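Local coordinates for protein FAD-dependent pyridine nucleotide-disulphide oxidoreductase (Desulfovibrio vulgaris, PDB 3IWA) that probably catalyses NAD(P)H-dependent redox reactions as a flavoprotein of the pyridine nucleotide-disulphide oxidoreductase family, working as a dimer of two identical subunits, at residues S339-L344 against S348-G353; K202-M207 against T387-V392; V296-L301 against G307-G312. All blocks are in the same frame, centred on the assembly; numbering follows the deposited sequence.

Interaction 1 (S339-L344 against S348-G353)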
ATOM      1  N   SER A 339      -5.682  -5.864   9.352  1.00 37.99           N
ATOM      2  CA  SER A 339      -4.304  -5.771   8.948  1.00 37.72           C
ATOM      3  C   SER A 339      -3.345  -6.051  10.099  1.00 37.88           C
ATOM      4  O   SER A 339      -3.588  -5.638  11.213  1.00 38.08           O
ATOM      5  CB  SER A 339      -4.066  -4.363   8.428  1.00 37.78           C
ATOM      6  OG  SER A 339      -5.014  -4.056   7.438  1.00 37.89           O
ATOM      7  N   TRP A 340      -2.229  -6.699   9.827  1.00 37.87           N
ATOM      8  CA  TRP A 340      -1.288  -7.053  10.892  1.00 38.28           C
ATOM      9  C   TRP A 340       0.098  -7.261  10.295  1.00 39.52           C
ATOM     10  O   TRP A 340       0.242  -7.474   9.104  1.00 39.09           O
ATOM     11  CB  TRP A 340      -1.738  -8.329  11.638  1.00 37.68           C
ATOM     12  CG  TRP A 340      -1.849  -9.530  10.730  1.00 35.93           C
ATOM     13  CD1 TRP A 340      -2.921  -9.885   9.985  1.00 35.91           C
ATOM     14  CD2 TRP A 340      -0.820 -10.485  10.426  1.00 33.23           C
ATOM     15  NE1 TRP A 340      -2.632 -11.024   9.244  1.00 34.23           N
ATOM     16  CE2 TRP A 340      -1.331 -11.372   9.475  1.00 32.43           C
ATOM     17  CE3 TRP A 340       0.511 -10.632  10.821  1.00 33.19           C
ATOM     18  CZ2 TRP A 340      -0.575 -12.449   8.968  1.00 31.80           C
ATOM     19  CZ3 TRP A 340       1.244 -11.683  10.312  1.00 33.50           C
ATOM     20  CH2 TRP A 340       0.692 -12.590   9.416  1.00 28.62           C
ATOM     21  N   ALA A 341       1.108  -7.180  11.145  1.00 41.60           N
ATOM     22  CA  ALA A 341       2.463  -7.514  10.797  1.00 43.10           C
ATOM     23  C   ALA A 341       3.163  -8.031  12.036  1.00 44.98           C
ATOM     24  O   ALA A 341       2.912  -7.546  13.140  1.00 44.94           O
ATOM     25  CB  ALA A 341       3.177  -6.305  10.243  1.00 43.53           C
ATOM     26  N   VAL A 342       4.013  -9.042  11.846  1.00 47.09           N
ATOM     27  CA  VAL A 342       4.904  -9.567  12.882  1.00 48.23           C
ATOM     28  C   VAL A 342       6.332  -9.665  12.326  1.00 49.68           C
ATOM     29  O   VAL A 342       6.559 -10.205  11.236  1.00 49.78           O
ATOM     30  CB  VAL A 342       4.504 -10.974  13.334  1.00 47.95           C
ATOM     31  CG1 VAL A 342       5.044 -11.238  14.691  1.00 49.20           C
ATOM     32  CG2 VAL A 342       3.034 -11.125  13.388  1.00 49.93           C
ATOM     33  N   LYS A 343       7.289  -9.142  13.074  1.00 51.26           N
ATOM     34  CA  LYS A 343       8.689  -9.305  12.756  1.00 53.04           C
ATOM     35  C   LYS A 343       9.236 -10.465  13.600  1.00 52.93           C
ATOM     36  O   LYS A 343       9.049 -10.500  14.826  1.00 51.94           O
ATOM     37  CB  LYS A 343       9.433  -7.998  13.019  1.00 54.06           C
ATOM     38  CG  LYS A 343      10.970  -8.090  12.963  1.00 57.89           C
ATOM     39  CD  LYS A 343      11.570  -7.702  11.607  1.00 61.42           C
ATOM     40  CE  LYS A 343      13.052  -8.143  11.501  1.00 63.36           C
ATOM     41  NZ  LYS A 343      13.239  -9.633  11.628  1.00 64.09           N
ATOM     42  N   LEU A 344       9.857 -11.429  12.914  1.00 53.04           N
ATOM     43  CA  LEU A 344      10.438 -12.622  13.545  1.00 53.82           C
ATOM     44  C   LEU A 344      11.970 -12.484  13.507  1.00 54.44           C
ATOM     45  O   LEU A 344      12.488 -11.383  13.401  1.00 54.82           O
ATOM     46  CB  LEU A 344       9.920 -13.929  12.893  1.00 53.52           C
ATOM     47  CG  LEU A 344       8.401 -14.127  12.840  1.00 52.61           C
ATOM     48  CD1 LEU A 344       8.039 -15.346  12.046  1.00 51.51           C
ATOM     49  CD2 LEU A 344       7.840 -14.224  14.224  1.00 50.73           C
ATOM     50  N   SER A 348       9.699 -11.561   8.114  1.00 49.47           N
ATOM     51  CA  SER A 348       8.546 -10.821   8.562  1.00 47.97           C
ATOM     52  C   SER A 348       7.347 -11.433   7.915  1.00 45.94           C
ATOM     53  O   SER A 348       7.437 -11.895   6.805  1.00 46.41           O
ATOM     54  CB  SER A 348       8.638  -9.384   8.117  1.00 48.08           C
ATOM     55  OG  SER A 348       9.602  -8.710   8.900  1.00 50.49           O
ATOM     56  N   ALA A 349       6.233 -11.447   8.615  1.00 44.08           N
ATOM     57  CA  ALA A 349       4.987 -11.905   8.066  1.00 43.25           C
ATOM     58  C   ALA A 349       3.974 -10.762   8.179  1.00 42.27           C
ATOM     59  O   ALA A 349       4.038  -9.986   9.114  1.00 42.92           O
ATOM     60  CB  ALA A 349       4.503 -13.134   8.812  1.00 42.84           C
ATOM     61  N   SER A 350       3.034 -10.669   7.239  1.00 40.94           N
ATOM     62  CA  SER A 350       2.043  -9.596   7.240  1.00 39.66           C
ATOM     63  C   SER A 350       0.812 -10.014   6.471  1.00 37.20           C
ATOM     64  O   SER A 350       0.883 -10.923   5.683  1.00 36.72           O
ATOM     65  CB  SER A 350       2.649  -8.320   6.652  1.00 39.95           C
ATOM     66  OG  SER A 350       1.764  -7.249   6.863  1.00 43.35           O
ATOM     67  N   GLY A 351      -0.320  -9.364   6.724  1.00 35.26           N
ATOM     68  CA  GLY A 351      -1.616  -9.755   6.114  1.00 33.73           C
ATOM     69  C   GLY A 351      -2.834  -8.879   6.481  1.00 32.12           C
ATOM     70  O   GLY A 351      -2.719  -7.906   7.189  1.00 31.38           O
ATOM     71  N   ALA A 352      -3.991  -9.230   5.962  1.00 30.74           N
ATOM     72  CA  ALA A 352      -5.221  -8.486   6.180  1.00 30.90           C
ATOM     73  C   ALA A 352      -6.346  -9.342   5.702  1.00 30.28           C
ATOM     74  O   ALA A 352      -6.164 -10.085   4.775  1.00 30.82           O
ATOM     75  CB  ALA A 352      -5.232  -7.143   5.433  1.00 30.07           C
ATOM     76  N   GLY A 353      -7.502  -9.224   6.328  1.00 30.44           N
ATOM     77  CA  GLY A 353      -8.659  -9.953   5.911  1.00 31.48           C
ATOM     78  C   GLY A 353      -8.547 -11.418   6.334  1.00 32.46           C
ATOM     79  O   GLY A 353      -7.822 -11.766   7.278  1.00 32.20           O
TER
HETATM   80  O   HOH W   1      -4.578 -12.401   7.559  1.00 36.98           O

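Interaction 2 (K202-M207 against T387-V392)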
ATOM      1  N   LYS A 202      -2.168 -22.458   6.924  1.00 38.52           N
ATOM      2  CA  LYS A 202      -1.292 -23.552   7.401  1.00 40.17           C
ATOM      3  C   LYS A 202       0.034 -23.605   6.632  1.00 39.87           C
ATOM      4  O   LYS A 202       1.113 -23.630   7.226  1.00 40.20           O
ATOM      5  CB  LYS A 202      -2.029 -24.892   7.288  1.00 41.71           C
ATOM      6  CG  LYS A 202      -1.465 -25.982   8.194  1.00 45.58           C
ATOM      7  CD  LYS A 202      -2.378 -27.206   8.306  1.00 49.76           C
ATOM      8  CE  LYS A 202      -1.571 -28.436   8.811  1.00 53.02           C
ATOM      9  NZ  LYS A 202      -2.246 -29.745   8.498  1.00 54.36           N
ATOM     10  N   SER A 203      -0.045 -23.538   5.306  1.00 39.61           N
ATOM     11  CA  SER A 203       1.137 -23.589   4.448  1.00 39.62           C
ATOM     12  C   SER A 203       2.104 -22.422   4.723  1.00 39.75           C
ATOM     13  O   SER A 203       3.332 -22.609   4.838  1.00 39.06           O
ATOM     14  CB  SER A 203       0.716 -23.642   2.965  1.00 40.11           C
ATOM     15  OG  SER A 203       0.260 -22.386   2.443  1.00 39.52           O
ATOM     16  N   LEU A 204       1.551 -21.220   4.872  1.00 39.42           N
ATOM     17  CA  LEU A 204       2.381 -20.068   5.181  1.00 39.38           C
ATOM     18  C   LEU A 204       2.935 -20.104   6.627  1.00 39.28           C
ATOM     19  O   LEU A 204       4.057 -19.663   6.903  1.00 38.95           O
ATOM     20  CB  LEU A 204       1.622 -18.760   4.936  1.00 39.42           C
ATOM     21  CG  LEU A 204       2.589 -17.573   4.930  1.00 39.95           C
ATOM     22  CD1 LEU A 204       3.674 -17.788   3.831  1.00 39.32           C
ATOM     23  CD2 LEU A 204       1.848 -16.286   4.715  1.00 42.15           C
ATOM     24  N   SER A 205       2.144 -20.607   7.552  1.00 39.96           N
ATOM     25  CA  SER A 205       2.601 -20.673   8.931  1.00 41.54           C
ATOM     26  C   SER A 205       3.902 -21.446   9.089  1.00 42.19           C
ATOM     27  O   SER A 205       4.691 -21.116   9.967  1.00 43.24           O
ATOM     28  CB  SER A 205       1.540 -21.261   9.819  1.00 41.50           C
ATOM     29  OG  SER A 205       1.539 -22.643   9.649  1.00 42.40           O
ATOM     30  N   GLN A 206       4.167 -22.421   8.221  1.00 43.37           N
ATOM     31  CA  GLN A 206       5.398 -23.226   8.325  1.00 44.08           C
ATOM     32  C   GLN A 206       6.630 -22.382   8.101  1.00 44.39           C
ATOM     33  O   GLN A 206       7.691 -22.638   8.687  1.00 44.41           O
ATOM     34  CB  GLN A 206       5.464 -24.349   7.287  1.00 44.57           C
ATOM     35  CG  GLN A 206       4.290 -25.294   7.179  1.00 47.35           C
ATOM     36  CD  GLN A 206       3.962 -26.021   8.458  1.00 51.34           C
ATOM     37  OE1 GLN A 206       4.832 -26.261   9.317  1.00 53.11           O
ATOM     38  NE2 GLN A 206       2.686 -26.386   8.596  1.00 52.31           N
ATOM     39  N   MET A 207       6.525 -21.415   7.203  1.00 44.43           N
ATOM     40  CA  MET A 207       7.619 -20.489   7.012  1.00 45.57           C
ATOM     41  C   MET A 207       7.897 -19.767   8.336  1.00 45.02           C
ATOM     42  O   MET A 207       9.034 -19.622   8.747  1.00 45.79           O
ATOM     43  CB  MET A 207       7.316 -19.475   5.884  1.00 46.29           C
ATOM     44  CG  MET A 207       7.306 -20.015   4.407  1.00 49.57           C
ATOM     45  SD  MET A 207       8.801 -20.946   3.947  1.00 53.41           S
ATOM     46  CE  MET A 207       8.505 -22.549   4.638  1.00 55.79           C
ATOM     47  N   THR A 387       6.914 -14.549  -0.632  1.00 46.43           N
ATOM     48  CA  THR A 387       5.658 -15.248  -0.898  1.00 45.75           C
ATOM     49  C   THR A 387       4.440 -14.404  -0.527  1.00 44.25           C
ATOM     50  O   THR A 387       4.367 -13.868   0.577  1.00 44.82           O
ATOM     51  CB  THR A 387       5.530 -16.517  -0.059  1.00 46.13           C
ATOM     52  OG1 THR A 387       6.721 -17.297  -0.175  1.00 48.53           O
ATOM     53  CG2 THR A 387       4.313 -17.344  -0.494  1.00 45.87           C
ATOM     54  N   LEU A 388       3.491 -14.321  -1.458  1.00 42.27           N
ATOM     55  CA  LEU A 388       2.159 -13.804  -1.224  1.00 40.29           C
ATOM     56  C   LEU A 388       1.137 -14.903  -1.416  1.00 38.69           C
ATOM     57  O   LEU A 388       1.252 -15.708  -2.340  1.00 36.49           O
ATOM     58  CB  LEU A 388       1.793 -12.713  -2.231  1.00 39.99           C
ATOM     59  CG  LEU A 388       2.531 -11.396  -2.190  1.00 41.62           C
ATOM     60  CD1 LEU A 388       1.831 -10.420  -3.163  1.00 39.24           C
ATOM     61  CD2 LEU A 388       2.601 -10.859  -0.735  1.00 41.92           C
ATOM     62  N   GLN A 389       0.087 -14.855  -0.600  1.00 36.54           N
ATOM     63  CA  GLN A 389      -1.057 -15.707  -0.773  1.00 35.77           C
ATOM     64  C   GLN A 389      -2.289 -14.813  -0.795  1.00 35.31           C
ATOM     65  O   GLN A 389      -2.401 -13.900   0.017  1.00 35.94           O
ATOM     66  CB  GLN A 389      -1.120 -16.756   0.352  1.00 36.03           C
ATOM     67  CG  GLN A 389       0.124 -17.696   0.426  1.00 36.02           C
ATOM     68  CD  GLN A 389      -0.042 -18.908   1.405  1.00 37.98           C
ATOM     69  OE1 GLN A 389       0.692 -19.898   1.331  1.00 41.61           O
ATOM     70  NE2 GLN A 389      -0.982 -18.813   2.302  1.00 36.21           N
ATOM     71  N   LEU A 390      -3.187 -15.067  -1.741  1.00 34.60           N
ATOM     72  CA  LEU A 390      -4.332 -14.244  -2.009  1.00 34.61           C
ATOM     73  C   LEU A 390      -5.532 -15.126  -1.845  1.00 35.05           C
ATOM     74  O   LEU A 390      -5.543 -16.242  -2.377  1.00 35.38           O
ATOM     75  CB  LEU A 390      -4.272 -13.698  -3.444  1.00 34.25           C
ATOM     76  CG  LEU A 390      -5.184 -12.536  -3.865  1.00 34.19           C
ATOM     77  CD1 LEU A 390      -4.702 -11.223  -3.203  1.00 29.10           C
ATOM     78  CD2 LEU A 390      -5.251 -12.360  -5.454  1.00 30.52           C
ATOM     79  N   VAL A 391      -6.530 -14.647  -1.099  1.00 34.97           N
ATOM     80  CA  VAL A 391      -7.701 -15.458  -0.779  1.00 34.27           C
ATOM     81  C   VAL A 391      -8.874 -14.928  -1.521  1.00 34.90           C
ATOM     82  O   VAL A 391      -9.222 -13.777  -1.390  1.00 35.37           O
ATOM     83  CB  VAL A 391      -7.996 -15.493   0.747  1.00 34.79           C
ATOM     84  CG1 VAL A 391      -9.095 -16.438   1.026  1.00 32.37           C
ATOM     85  CG2 VAL A 391      -6.755 -15.911   1.543  1.00 31.38           C
ATOM     86  N   VAL A 392      -9.511 -15.787  -2.308  1.00 36.96           N
ATOM     87  CA  VAL A 392     -10.485 -15.355  -3.310  1.00 36.94           C
ATOM     88  C   VAL A 392     -11.778 -16.142  -3.195  1.00 38.41           C
ATOM     89  O   VAL A 392     -11.756 -17.367  -3.085  1.00 38.75           O
ATOM     90  CB  VAL A 392      -9.909 -15.580  -4.727  1.00 37.28           C
ATOM     91  CG1 VAL A 392     -10.928 -15.221  -5.781  1.00 37.47           C
ATOM     92  CG2 VAL A 392      -8.622 -14.797  -4.907  1.00 32.62           C
TER

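Interaction 3 (V296-L301 against G307-G312)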
ATOM      1  N   VAL A 296     -14.794  -3.728  22.472  1.00 35.85           N
ATOM      2  CA  VAL A 296     -15.884  -3.527  21.542  1.00 35.38           C
ATOM      3  C   VAL A 296     -15.861  -4.500  20.367  1.00 35.21           C
ATOM      4  O   VAL A 296     -14.836  -5.085  20.044  1.00 33.70           O
ATOM      5  CB  VAL A 296     -15.894  -2.056  20.976  1.00 36.16           C
ATOM      6  CG1 VAL A 296     -15.921  -1.010  22.121  1.00 34.92           C
ATOM      7  CG2 VAL A 296     -14.679  -1.783  20.061  1.00 34.57           C
ATOM      8  N   THR A 297     -17.031  -4.645  19.745  1.00 35.90           N
ATOM      9  CA  THR A 297     -17.195  -5.245  18.429  1.00 36.26           C
ATOM     10  C   THR A 297     -17.486  -4.155  17.415  1.00 35.67           C
ATOM     11  O   THR A 297     -18.224  -3.248  17.703  1.00 35.71           O
ATOM     12  CB  THR A 297     -18.358  -6.300  18.338  1.00 37.03           C
ATOM     13  OG1 THR A 297     -18.516  -6.749  16.971  1.00 39.66           O
ATOM     14  CG2 THR A 297     -19.710  -5.714  18.820  1.00 35.68           C
ATOM     15  N   ILE A 298     -16.877  -4.261  16.240  1.00 35.56           N
ATOM     16  CA  ILE A 298     -17.161  -3.383  15.110  1.00 35.79           C
ATOM     17  C   ILE A 298     -17.278  -4.247  13.843  1.00 35.74           C
ATOM     18  O   ILE A 298     -16.826  -5.366  13.819  1.00 34.54           O
ATOM     19  CB  ILE A 298     -16.051  -2.391  14.880  1.00 35.52           C
ATOM     20  CG1 ILE A 298     -14.733  -3.128  14.653  1.00 35.52           C
ATOM     21  CG2 ILE A 298     -15.940  -1.459  16.051  1.00 36.78           C
ATOM     22  CD1 ILE A 298     -13.569  -2.233  14.468  1.00 36.42           C
ATOM     23  N   PRO A 299     -17.904  -3.716  12.786  1.00 36.51           N
ATOM     24  CA  PRO A 299     -18.134  -4.508  11.577  1.00 36.63           C
ATOM     25  C   PRO A 299     -16.846  -5.044  10.965  1.00 36.86           C
ATOM     26  O   PRO A 299     -15.857  -4.307  10.836  1.00 36.99           O
ATOM     27  CB  PRO A 299     -18.767  -3.504  10.623  1.00 36.87           C
ATOM     28  CG  PRO A 299     -19.338  -2.446  11.499  1.00 36.71           C
ATOM     29  CD  PRO A 299     -18.365  -2.333  12.613  1.00 36.50           C
ATOM     30  N   ASN A 300     -16.832  -6.325  10.639  1.00 36.43           N
ATOM     31  CA  ASN A 300     -15.746  -6.853   9.862  1.00 36.62           C
ATOM     32  C   ASN A 300     -16.015  -6.363   8.458  1.00 36.50           C
ATOM     33  O   ASN A 300     -17.036  -6.715   7.903  1.00 37.41           O
ATOM     34  CB  ASN A 300     -15.743  -8.383   9.916  1.00 37.08           C
ATOM     35  CG  ASN A 300     -14.598  -8.998   9.132  1.00 35.27           C
ATOM     36  OD1 ASN A 300     -14.462  -8.786   7.933  1.00 34.42           O
ATOM     37  ND2 ASN A 300     -13.781  -9.748   9.804  1.00 31.19           N
ATOM     38  N   LEU A 301     -15.141  -5.545   7.875  1.00 36.62           N
ATOM     39  CA  LEU A 301     -15.451  -5.011   6.527  1.00 37.12           C
ATOM     40  C   LEU A 301     -15.309  -6.001   5.340  1.00 37.39           C
ATOM     41  O   LEU A 301     -15.617  -5.647   4.208  1.00 37.56           O
ATOM     42  CB  LEU A 301     -14.694  -3.712   6.257  1.00 36.32           C
ATOM     43  CG  LEU A 301     -14.979  -2.615   7.296  1.00 36.43           C
ATOM     44  CD1 LEU A 301     -13.969  -1.507   7.130  1.00 36.02           C
ATOM     45  CD2 LEU A 301     -16.384  -2.059   7.190  1.00 38.22           C
ATOM     46  N   GLY A 307     -17.328  -8.065  13.953  1.00 46.81           N
ATOM     47  CA  GLY A 307     -16.062  -8.684  14.285  1.00 45.92           C
ATOM     48  C   GLY A 307     -15.475  -8.147  15.562  1.00 45.65           C
ATOM     49  O   GLY A 307     -16.041  -7.269  16.220  1.00 45.22           O
ATOM     50  N   PHE A 308     -14.317  -8.683  15.890  1.00 45.08           N
ATOM     51  CA  PHE A 308     -13.598  -8.334  17.081  1.00 44.95           C
ATOM     52  C   PHE A 308     -12.121  -8.116  16.726  1.00 44.83           C
ATOM     53  O   PHE A 308     -11.476  -9.001  16.201  1.00 45.28           O
ATOM     54  CB  PHE A 308     -13.812  -9.445  18.120  1.00 44.50           C
ATOM     55  CG  PHE A 308     -13.162  -9.165  19.441  1.00 45.08           C
ATOM     56  CD1 PHE A 308     -13.451  -7.996  20.130  1.00 44.70           C
ATOM     57  CD2 PHE A 308     -12.260 -10.067  19.999  1.00 45.39           C
ATOM     58  CE1 PHE A 308     -12.845  -7.707  21.352  1.00 45.78           C
ATOM     59  CE2 PHE A 308     -11.634  -9.792  21.217  1.00 46.88           C
ATOM     60  CZ  PHE A 308     -11.924  -8.591  21.903  1.00 46.13           C
ATOM     61  N   PHE A 309     -11.597  -6.922  16.978  1.00 44.83           N
ATOM     62  CA  PHE A 309     -10.253  -6.563  16.541  1.00 44.67           C
ATOM     63  C   PHE A 309      -9.418  -5.975  17.669  1.00 46.85           C
ATOM     64  O   PHE A 309      -9.197  -4.767  17.733  1.00 46.36           O
ATOM     65  CB  PHE A 309     -10.341  -5.575  15.396  1.00 43.63           C
ATOM     66  CG  PHE A 309     -11.091  -6.097  14.228  1.00 42.38           C
ATOM     67  CD1 PHE A 309     -10.434  -6.785  13.220  1.00 39.31           C
ATOM     68  CD2 PHE A 309     -12.468  -5.917  14.130  1.00 40.35           C
ATOM     69  CE1 PHE A 309     -11.123  -7.274  12.164  1.00 38.12           C
ATOM     70  CE2 PHE A 309     -13.159  -6.404  13.057  1.00 39.67           C
ATOM     71  CZ  PHE A 309     -12.491  -7.084  12.076  1.00 38.26           C
ATOM     72  N   PRO A 310      -8.938  -6.835  18.571  1.00 49.68           N
ATOM     73  CA  PRO A 310      -8.112  -6.365  19.664  1.00 51.45           C
ATOM     74  C   PRO A 310      -6.689  -6.162  19.180  1.00 52.65           C
ATOM     75  O   PRO A 310      -5.785  -6.865  19.599  1.00 54.41           O
ATOM     76  CB  PRO A 310      -8.206  -7.506  20.686  1.00 51.41           C
ATOM     77  CG  PRO A 310      -8.350  -8.735  19.857  1.00 51.36           C
ATOM     78  CD  PRO A 310      -9.008  -8.306  18.537  1.00 50.31           C
ATOM     79  N   LEU A 311      -6.509  -5.220  18.271  1.00 53.45           N
ATOM     80  CA  LEU A 311      -5.200  -4.907  17.705  1.00 54.17           C
ATOM     81  C   LEU A 311      -4.748  -3.542  18.170  1.00 53.96           C
ATOM     82  O   LEU A 311      -5.557  -2.623  18.351  1.00 54.15           O
ATOM     83  CB  LEU A 311      -5.264  -4.948  16.174  1.00 54.69           C
ATOM     84  CG  LEU A 311      -5.504  -6.376  15.669  1.00 55.89           C
ATOM     85  CD1 LEU A 311      -6.240  -6.422  14.350  1.00 55.71           C
ATOM     86  CD2 LEU A 311      -4.149  -7.086  15.612  1.00 56.31           C
ATOM     87  N   GLY A 312      -3.442  -3.426  18.372  1.00 54.15           N
ATOM     88  CA  GLY A 312      -2.825  -2.184  18.822  1.00 53.62           C
ATOM     89  C   GLY A 312      -3.324  -1.022  17.989  1.00 52.84           C
ATOM     90  O   GLY A 312      -3.981  -0.126  18.509  1.00 53.54           O
TER
HETATM   91  O   HOH W   2     -13.190  -4.734  17.674  1.00 40.22           O

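Interaction 1 (S339-L344 against S348-G353)
Trp340 O is gripped by two donors of the facing strand, Ser350 OG at 2.7 Å and Gly351 N at 3.1 Å. It lies in a beta hairpin, strands 340-343 and 348-353, at one side of the antiparallel sheet of the dimerisation domain. The hydroxyl of Ser350 points opposite its own amide nitrogen (chi1 -170°), which swings it over the strand gap to a carbonyl already engaged by the backbone. Trp340 and Gly351 form one hydrogen-bonded pair, Val342 and Ala349 the next; Val342 N to Ala349 O, 2.9 Å, is nearly straight at 171°. The indole of Trp340 folds back over the partner strand. Its CG sits between the backbone N and the carbonyl carbon (chi1 60°), and one ring face lies flat on the chain, with Gly351 N 3.6 Å above the ring centre and Ser350 C nearer the rim. Farther along the ring, CZ3 of Trp340 meets CB of Ala349 at 3.9 Å. Phe199 packs edge-to-face with the indole, whereas Ser339 OG turns to Glu436 O of the second subunit. On the face carrying Ser350, Val438 of that subunit packs against Ala341 and Ser350. At the ring edge, in its plane, Trp340 NE1 donates to a water 2.9 Å away, which makes a weak bond to Gly353 O.

Interaction 2 (K202-M207 against T387-V392)
The first turn of helix 202-214 faces strand 386-393 of the antiparallel sheet in the dimerisation domain, a helix-on-sheet contact between two regions far apart in sequence. The two short segments run roughly antiparallel, at 158°, with their axes 10.2 Å apart, and side chains bridge the gap. Gln389 makes most of the crossing: its chain is extended beyond CG (chi2 -170°), which carries the amide out from the strand to the start of the helix. There the amide oxygen OE1 comes within 2.8 Å of Ser203 OG. The amide nitrogen lies beside the next residue, with Gln389 NE2 3.7 Å from Leu204 CB. Ser201, just before the segment, ties these groups together, since its OG is hydrogen-bonded to Gln389 NE2, to Ser203 OG and to Leu204 N. The amide is therefore held at its nitrogen by the residue just before the helix, and its rotation is probably restricted. Leu204 supplies the apolar half of the contact. With CG anti to the backbone N (chi1 -166°), its branch reaches the sheet, where Gln403 and Phe405 of the neighbouring strand 399-406 also meet it. On the adjacent strand 366-372, Asn368 and His370 touch the Gln389 side chain. A looser apolar touch completes the join, Leu204 CD1 lying 4.4 Å from the methyl CG2 of Thr387.

Interaction 3 (V296-L301 against G307-G312)
Gly307 O receives two donors from strand 296-299: Thr297 OG1 at 2.6 Å and Ile298 N at 3.1 Å. They reach it from opposite faces of the carbonyl plane, so the oxygen is held from both sides. Gly307 N returns a bond to Ile298 O, 2.7 Å long, making Ile298 and Gly307 a hydrogen-bonded antiparallel pair in a small three-stranded mixed sheet. A chi1 of 175° sends the threonine hydroxyl away from its own N-H and across to Gly307 O, on the carbonyl face opposite Ile298 N. Next come the phenylalanines. Phe309 turns its ring back to the strand, and CD2 meets Ile298 CG1 at 3.6 Å where the two side chains cross obliquely. The same ring has Ile298 O at its edge, while its CZ lies 3.7 Å from Asn300 ND2, amide and ring planes turned 48° apart. Phe308 presents its edge to Val296 O, with CD1 3.2 Å from that oxygen and near the ring plane. A water beside it accepts from Phe309 N and donates to Val296 O, 2.9 Å away, bridging the two segments beside the Ile298-Gly307 pair.

Farther out, Asn300 OD1 accepts from Val302 N and Thr303 N at the turn between the segments, fixing the amide whose nitrogen faces Phe309. Val256, Pro258 and Arg273 pack on Phe308, and Ile276 continues the sheet beyond Thr297. The chemistry implies a short pairing in which one carbonyl that accepts two hydrogen bonds, a water and two aromatic rings hold the segment leading to helix 314-326 against the strand.

In the fold
From the N terminus, helix 202-214 comes first; its packing against strand 386-393 in interaction 2 closes the longest loop, with 179 residues between the segments, and joins the pyridine nucleotide-disulphide oxidoreductase region to the sheet of the dimerisation domain. Interactions 3 and 1 both fall within that span, one after the other: 296-301 turns back on 307-312 across five residues, then helix 314-326 leads to the hairpin of 339-344 and 348-353. No loops cross. Interactions 1 and 2 reach the same antiparallel sheet, their centres about 11 Å apart, the first at its outermost strand 340-343. Interaction 3 belongs to a separate small mixed sheet but touches interaction 1 where Leu311 packs against Ser339.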